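Local coordinates for protein HhaI Restriction Endonuclease (Haemophilus parahaemolyticus, PDB 6UKF) that binds double-stranded DNA at its recognition sequence and, as a restriction endonuclease, probably cleaves the phosphodiester backbone in a metal-dependent reaction, at residues Gln83-Phe88 with Ile106-Ser111; Thr153-Lys158 with Asn227-Phe232. One frame throughout, in Å; residues are numbered along the deposited sequence. Where two conformers were deposited one is given.

Contact 1 of 2, residues Gln83-Phe88 with Ile106-Ser111; sequences QKIMQF and IPLPES
Segment 83-88 is regular helix, and the non-helical residues I106-P109, which lead into helix 110-123, run past it without joining it by backbone hydrogen bonds; the CA atoms come closest at I85 and L108, 7.6 Å apart. The side chains that meet are apolar, and F88 and L108 carry most of the contact. The F88 ring stands away from its helix with CG anti to the backbone N (chi1 177°), which carries it across to I106, P107 and L108. L108 lies antiparallel alongside it, its CD2 methyl 3.8 Å from F88 CD2, obliquely to the ring. At the far end of the ring, P107 is set nearly perpendicular to the F88 side chain, and its CG is 3.6 Å from F88 CZ. This proline is the centre of an inverse gamma turn, closed by a weak bond from L108 N to I106 O, and the turn places three successive side chains around one phenylalanine. The region joins helix 80-91 to the linker between the short edge strand 104-105 and helix 110-123, beside the antiparallel sheet that includes strand 148-156. The other branch of L108, CD1, reaches the helix backbone, 3.8 Å from I85 CA and equally close to K84 O. The side chain of I85 divides between two neighbours: CG1 meets L108 CD1 at 4.0 Å, while CG2 turns to the CD1 of I106. F113 of helix 110-123 packs against I85, I106 and L108, while Y96 of helix 93-96 touches F88, I106 and P107.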
# COMPACT_ATOMS: atom_id res chain seq x y z
N GLN A 83 7.62 -16.87 8.22
CA GLN A 83 8.25 -17.53 9.36
C GLN A 83 9.75 -17.30 9.38
O GLN A 83 10.34 -17.09 10.45
CB GLN A 83 7.90 -19.02 9.35
CG GLN A 83 6.55 -19.31 9.99
CD GLN A 83 5.93 -20.61 9.54
OE1 GLN A 83 6.48 -21.33 8.70
NE2 GLN A 83 4.77 -20.93 10.09
N LYS A 84 10.40 -17.34 8.21
CA LYS A 84 11.83 -17.08 8.16
C LYS A 84 12.15 -15.67 8.64
O LYS A 84 13.12 -15.46 9.38
CB LYS A 84 12.36 -17.28 6.74
CG LYS A 84 12.29 -18.71 6.22
CD LYS A 84 12.77 -18.78 4.78
CE LYS A 84 12.36 -20.08 4.11
NZ LYS A 84 12.78 -21.28 4.89
N ILE A 85 11.33 -14.69 8.23
CA ILE A 85 11.55 -13.31 8.66
C ILE A 85 11.36 -13.19 10.16
O ILE A 85 12.18 -12.59 10.86
CB ILE A 85 10.61 -12.37 7.88
CG1 ILE A 85 10.97 -12.38 6.39
CG2 ILE A 85 10.68 -10.96 8.46
CD1 ILE A 85 9.92 -11.73 5.51
N MET A 86 10.26 -13.74 10.68
CA MET A 86 10.00 -13.68 12.11
C MET A 86 11.10 -14.37 12.90
O MET A 86 11.53 -13.88 13.94
CB MET A 86 8.66 -14.33 12.42
CG MET A 86 7.47 -13.54 11.92
SD MET A 86 5.91 -14.41 12.18
CE MET A 86 5.90 -14.63 13.96
N GLN A 87 11.56 -15.53 12.41
CA GLN A 87 12.62 -16.25 13.10
C GLN A 87 13.89 -15.42 13.15
O GLN A 87 14.53 -15.31 14.20
CB GLN A 87 12.86 -17.58 12.39
CG GLN A 87 14.07 -18.34 12.90
CD GLN A 87 14.21 -19.68 12.22
OE1 GLN A 87 13.23 -20.39 12.01
NE2 GLN A 87 15.44 -20.04 11.87
N PHE A 88 14.27 -14.81 12.02
CA PHE A 88 15.47 -13.99 12.01
C PHE A 88 15.35 -12.83 13.00
O PHE A 88 16.27 -12.56 13.78
CB PHE A 88 15.76 -13.46 10.61
CG PHE A 88 16.95 -12.56 10.56
CD1 PHE A 88 16.82 -11.20 10.76
CD2 PHE A 88 18.22 -13.08 10.36
CE1 PHE A 88 17.92 -10.37 10.75
CE2 PHE A 88 19.32 -12.26 10.34
CZ PHE A 88 19.17 -10.90 10.53
N ILE A 106 16.16 -5.75 7.08
CA ILE A 106 16.26 -7.16 7.41
C ILE A 106 17.18 -7.82 6.37
O ILE A 106 16.82 -7.91 5.19
CB ILE A 106 14.88 -7.83 7.44
CG1 ILE A 106 14.05 -7.22 8.57
CG2 ILE A 106 15.02 -9.33 7.64
CD1 ILE A 106 12.55 -7.32 8.37
N PRO A 107 18.40 -8.26 6.77
CA PRO A 107 19.40 -8.76 5.82
C PRO A 107 19.26 -10.24 5.48
O PRO A 107 20.24 -10.99 5.50
CB PRO A 107 20.71 -8.47 6.54
CG PRO A 107 20.36 -8.71 7.98
CD PRO A 107 18.96 -8.17 8.14
N LEU A 108 18.06 -10.67 5.18
CA LEU A 108 17.88 -12.04 4.70
C LEU A 108 18.05 -12.08 3.19
O LEU A 108 18.02 -11.04 2.52
CB LEU A 108 16.49 -12.54 5.07
CG LEU A 108 16.32 -12.96 6.53
CD1 LEU A 108 14.86 -13.22 6.83
CD2 LEU A 108 17.17 -14.18 6.85
N PRO A 109 18.24 -13.27 2.62
CA PRO A 109 18.37 -13.37 1.16
C PRO A 109 17.17 -12.75 0.46
O PRO A 109 16.02 -12.93 0.88
CB PRO A 109 18.46 -14.87 0.91
CG PRO A 109 19.05 -15.42 2.17
CD PRO A 109 18.44 -14.58 3.27
N GLU A 110 17.45 -12.02 -0.62
CA GLU A 110 16.38 -11.36 -1.37
C GLU A 110 15.30 -12.35 -1.79
O GLU A 110 14.12 -11.99 -1.86
CB GLU A 110 16.99 -10.67 -2.58
CG GLU A 110 16.04 -9.78 -3.34
CD GLU A 110 16.70 -9.12 -4.53
OE1 GLU A 110 17.84 -9.50 -4.87
OE2 GLU A 110 16.08 -8.21 -5.13
N SER A 111 15.69 -13.60 -2.06
CA SER A 111 14.72 -14.60 -2.49
C SER A 111 13.66 -14.87 -1.43
O SER A 111 12.52 -15.22 -1.78
CB SER A 111 15.45 -15.90 -2.83
OG SER A 111 16.21 -16.36 -1.73

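Contact 2 of 2, residues Thr153-Lys158 with Asn227-Phe232; sequences TYRIKK and NANVIF. With EDO (1,2-ethanediol), chain D; nucleotides of chain C.
One face of the R155 guanidinium lies over the thymine of DT4 of chain C, with the base C4 3.5 Å above the centre of the group, and its edge is turned to the guanine of DG5 of chain C. There NH1 donates almost straight to N7 (3.1 Å, 178°) and NH2 to O6 (2.8 Å), a bidentate reading of the guanine major-groove edge; Q53 also bonds NH2. The extended chain from CG to NE carries the group out to the bases. On the other side of the sheet, the Y154 ring meets V230 N at its edge, while A228 CB approaches obliquely, 3.5 Å from Y154 CZ; the hydroxyl bonds to L59 O.

N229 lies beside R155 with its amide nearly perpendicular to the guanidinium, and its OD1 is 3.5 Å from K157 CB. K157 bends at chi3 and chi4 across I231, its NZ reaching another guanine O6 and Q56. K158 instead extends its chain, so that NZ bonds OP2 of DC6 of chain C at 2.7 Å, while its backbone O accepts from N4 of that cytosine at 2.9 Å.

Paired backbone bonds at T153-I231 and R155-N229 hold the antiparallel strands together, and a further bond joins K157 N to N227 O. Here the ends of two adjacent strands of an antiparallel sheet, and the residues just beyond them, reach the major-groove edges of the bases, with T153 of the calcium site further along the same strand as R155.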
# COMPACT_ATOMS: atom_id res chain seq x y z
N THR A 153 12.10 -4.01 5.42
CA THR A 153 12.41 -3.30 6.65
C THR A 153 11.28 -3.47 7.65
O THR A 153 10.15 -3.81 7.29
CB THR A 153 12.68 -1.80 6.39
OG1 THR A 153 13.37 -1.25 7.52
CG2 THR A 153 11.37 -1.04 6.17
N TYR A 154 11.62 -3.27 8.92
CA TYR A 154 10.66 -3.28 10.02
C TYR A 154 10.59 -1.85 10.54
O TYR A 154 11.60 -1.32 11.03
CB TYR A 154 11.13 -4.23 11.11
CG TYR A 154 10.18 -4.40 12.28
CD1 TYR A 154 8.85 -4.78 12.08
CD2 TYR A 154 10.62 -4.24 13.58
CE1 TYR A 154 7.99 -4.95 13.16
CE2 TYR A 154 9.78 -4.41 14.66
CZ TYR A 154 8.47 -4.77 14.45
OH TYR A 154 7.64 -4.94 15.53
N ARG A 155 9.43 -1.21 10.41
CA ARG A 155 9.31 0.19 10.79
C ARG A 155 7.92 0.47 11.34
O ARG A 155 6.94 -0.17 10.95
CB ARG A 155 9.60 1.14 9.62
CG ARG A 155 8.57 1.14 8.48
CD ARG A 155 9.01 2.11 7.40
NE ARG A 155 8.18 2.11 6.20
CZ ARG A 155 7.16 2.94 5.98
NH1 ARG A 155 6.82 3.85 6.88
NH2 ARG A 155 6.48 2.86 4.85
N ILE A 156 7.86 1.44 12.25
CA ILE A 156 6.59 2.00 12.67
C ILE A 156 5.92 2.64 11.48
O ILE A 156 6.51 3.48 10.79
CB ILE A 156 6.82 3.05 13.77
CG1 ILE A 156 7.42 2.41 15.02
CG2 ILE A 156 5.51 3.77 14.10
CD1 ILE A 156 7.90 3.42 16.05
N LYS A 157 4.67 2.26 11.22
CA LYS A 157 3.85 2.97 10.24
C LYS A 157 2.52 3.31 10.91
O LYS A 157 1.67 2.44 11.12
CB LYS A 157 3.65 2.20 8.94
CG LYS A 157 2.87 3.00 7.91
CD LYS A 157 3.07 2.51 6.48
CE LYS A 157 2.65 1.06 6.29
NZ LYS A 157 1.18 0.85 6.46
N LYS A 158 2.37 4.58 11.27
CA LYS A 158 1.14 5.07 11.86
C LYS A 158 -0.06 4.65 11.02
O LYS A 158 -0.00 4.66 9.79
CB LYS A 158 1.22 6.60 11.90
CG LYS A 158 0.10 7.29 12.64
CD LYS A 158 0.24 8.79 12.48
CE LYS A 158 -0.83 9.55 13.23
NZ LYS A 158 -0.74 11.01 12.97
N ASN A 227 1.79 1.12 15.41
CA ASN A 227 2.40 -0.20 15.41
C ASN A 227 3.42 -0.32 14.28
O ASN A 227 3.50 0.52 13.38
CB ASN A 227 1.32 -1.28 15.31
CG ASN A 227 0.50 -1.39 16.58
OD1 ASN A 227 0.94 -0.98 17.66
ND2 ASN A 227 -0.71 -1.94 16.47
N ALA A 228 4.22 -1.38 14.34
CA ALA A 228 5.34 -1.59 13.43
C ALA A 228 5.07 -2.79 12.54
O ALA A 228 4.55 -3.82 13.00
CB ALA A 228 6.64 -1.81 14.21
N ASN A 229 5.45 -2.65 11.29
CA ASN A 229 5.22 -3.70 10.29
C ASN A 229 6.49 -4.02 9.51
O ASN A 229 7.31 -3.12 9.25
CB ASN A 229 4.10 -3.32 9.30
CG ASN A 229 4.09 -1.86 8.90
OD1 ASN A 229 3.05 -1.21 8.94
ND2 ASN A 229 5.24 -1.33 8.48
N VAL A 230 6.65 -5.30 9.22
CA VAL A 230 7.54 -5.70 8.14
C VAL A 230 6.90 -5.23 6.84
O VAL A 230 5.71 -5.45 6.61
CB VAL A 230 7.72 -7.22 8.16
CG1 VAL A 230 8.53 -7.68 6.96
CG2 VAL A 230 8.38 -7.65 9.46
N ILE A 231 7.68 -4.56 6.00
CA ILE A 231 7.13 -3.97 4.78
C ILE A 231 8.19 -4.02 3.69
O ILE A 231 9.38 -3.81 3.94
CB ILE A 231 6.59 -2.54 5.06
CG1 ILE A 231 5.99 -1.93 3.79
CG2 ILE A 231 7.68 -1.65 5.65
CD1 ILE A 231 5.05 -0.80 4.07
N PHE A 232 7.74 -4.33 2.48
CA PHE A 232 8.63 -4.59 1.36
C PHE A 232 8.68 -3.40 0.42
O PHE A 232 7.66 -2.78 0.13
CB PHE A 232 8.16 -5.84 0.61
CG PHE A 232 8.15 -7.06 1.47
CD1 PHE A 232 7.02 -7.43 2.17
CD2 PHE A 232 9.31 -7.81 1.64
CE1 PHE A 232 7.02 -8.55 2.99
CE2 PHE A 232 9.31 -8.93 2.46
CZ PHE A 232 8.17 -9.29 3.13
C1 EDO D . 2.55 11.74 12.86
O1 EDO D . 1.93 11.87 14.14
C2 EDO D . 2.61 13.12 12.19
O2 EDO D . 1.29 13.47 11.75
P DT C 4 11.82 9.86 10.26
OP1 DT C 4 11.79 11.06 11.13
OP2 DT C 4 12.23 8.55 10.83
O5' DT C 4 10.39 9.70 9.60
C5' DT C 4 9.83 10.80 8.93
C4' DT C 4 8.53 10.42 8.27
O4' DT C 4 8.79 9.63 7.12
C3' DT C 4 7.59 9.59 9.14
O3' DT C 4 6.64 10.49 9.74
C2' DT C 4 6.98 8.55 8.19
C1' DT C 4 7.66 8.83 6.85
N1 DT C 4 8.16 7.65 6.10
C2 DT C 4 7.60 7.35 4.88
O2 DT C 4 6.68 7.97 4.39
N3 DT C 4 8.16 6.27 4.25
C4 DT C 4 9.21 5.49 4.69
O4 DT C 4 9.64 4.54 4.05
C5 DT C 4 9.76 5.87 5.97
C7 DT C 4 10.90 5.10 6.55
C6 DT C 4 9.23 6.93 6.60
P DG C 5 5.46 9.98 10.69
OP1 DG C 5 5.17 11.10 11.61
OP2 DG C 5 5.77 8.65 11.25
O5' DG C 5 4.22 9.87 9.71
C5' DG C 5 3.81 11.00 8.96
C4' DG C 5 2.63 10.62 8.11
O4' DG C 5 3.06 9.74 7.04
C3' DG C 5 1.55 9.85 8.88
O3' DG C 5 0.27 10.19 8.41
C2' DG C 5 1.91 8.40 8.55
C1' DG C 5 2.28 8.56 7.08
N9 DG C 5 3.00 7.45 6.50
C8 DG C 5 4.05 6.75 7.03
N7 DG C 5 4.46 5.78 6.26
C5 DG C 5 3.62 5.86 5.15
C6 DG C 5 3.58 5.06 3.97
O6 DG C 5 4.29 4.10 3.66
N1 DG C 5 2.56 5.48 3.11
C2 DG C 5 1.71 6.53 3.35
N2 DG C 5 0.80 6.78 2.40
N3 DG C 5 1.74 7.27 4.44
C4 DG C 5 2.72 6.88 5.29
P DC C 6 -0.60 11.33 9.13
OP1 DC C 6 0.26 12.51 9.34
OP2 DC C 6 -1.31 10.74 10.30
O5' DC C 6 -1.71 11.66 8.03
C5' DC C 6 -1.34 12.37 6.85
C4' DC C 6 -2.06 11.84 5.63
O4' DC C 6 -1.53 10.52 5.28
C3' DC C 6 -3.57 11.63 5.78
O3' DC C 6 -4.20 11.88 4.52
C2' DC C 6 -3.66 10.17 6.21
C1' DC C 6 -2.58 9.56 5.33
N1 DC C 6 -2.00 8.27 5.80
C2 DC C 6 -1.64 7.32 4.85
O2 DC C 6 -1.83 7.58 3.65
N3 DC C 6 -1.11 6.15 5.26
C4 DC C 6 -0.92 5.91 6.56
N4 DC C 6 -0.39 4.74 6.91
C5 DC C 6 -1.27 6.88 7.55
C6 DC C 6 -1.80 8.03 7.13
O HOH W 1 -0.08 1.31 13.02

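In the fold
Both segments of contact 1 precede those of contact 2 in the chain, and the centres of the two contacts lie 15 Å apart on the same side of the chain's centre. Contact 2 joins strands 148-156 and 228-236, neighbours in the antiparallel sheet, whereas contact 1 packs helix 80-91 against the lead into helix 110-123 beside that sheet. The two touch directly: I85 CD1 is 3.8 Å from F232 CZ, and I106 CD1 packs on the backbone of T153. I106 also pairs with C152 by backbone hydrogen bonds. The apolar layer of contact 1 therefore backs the sheet that carries the base-reading R155 and the calcium site, which includes S151 and T153.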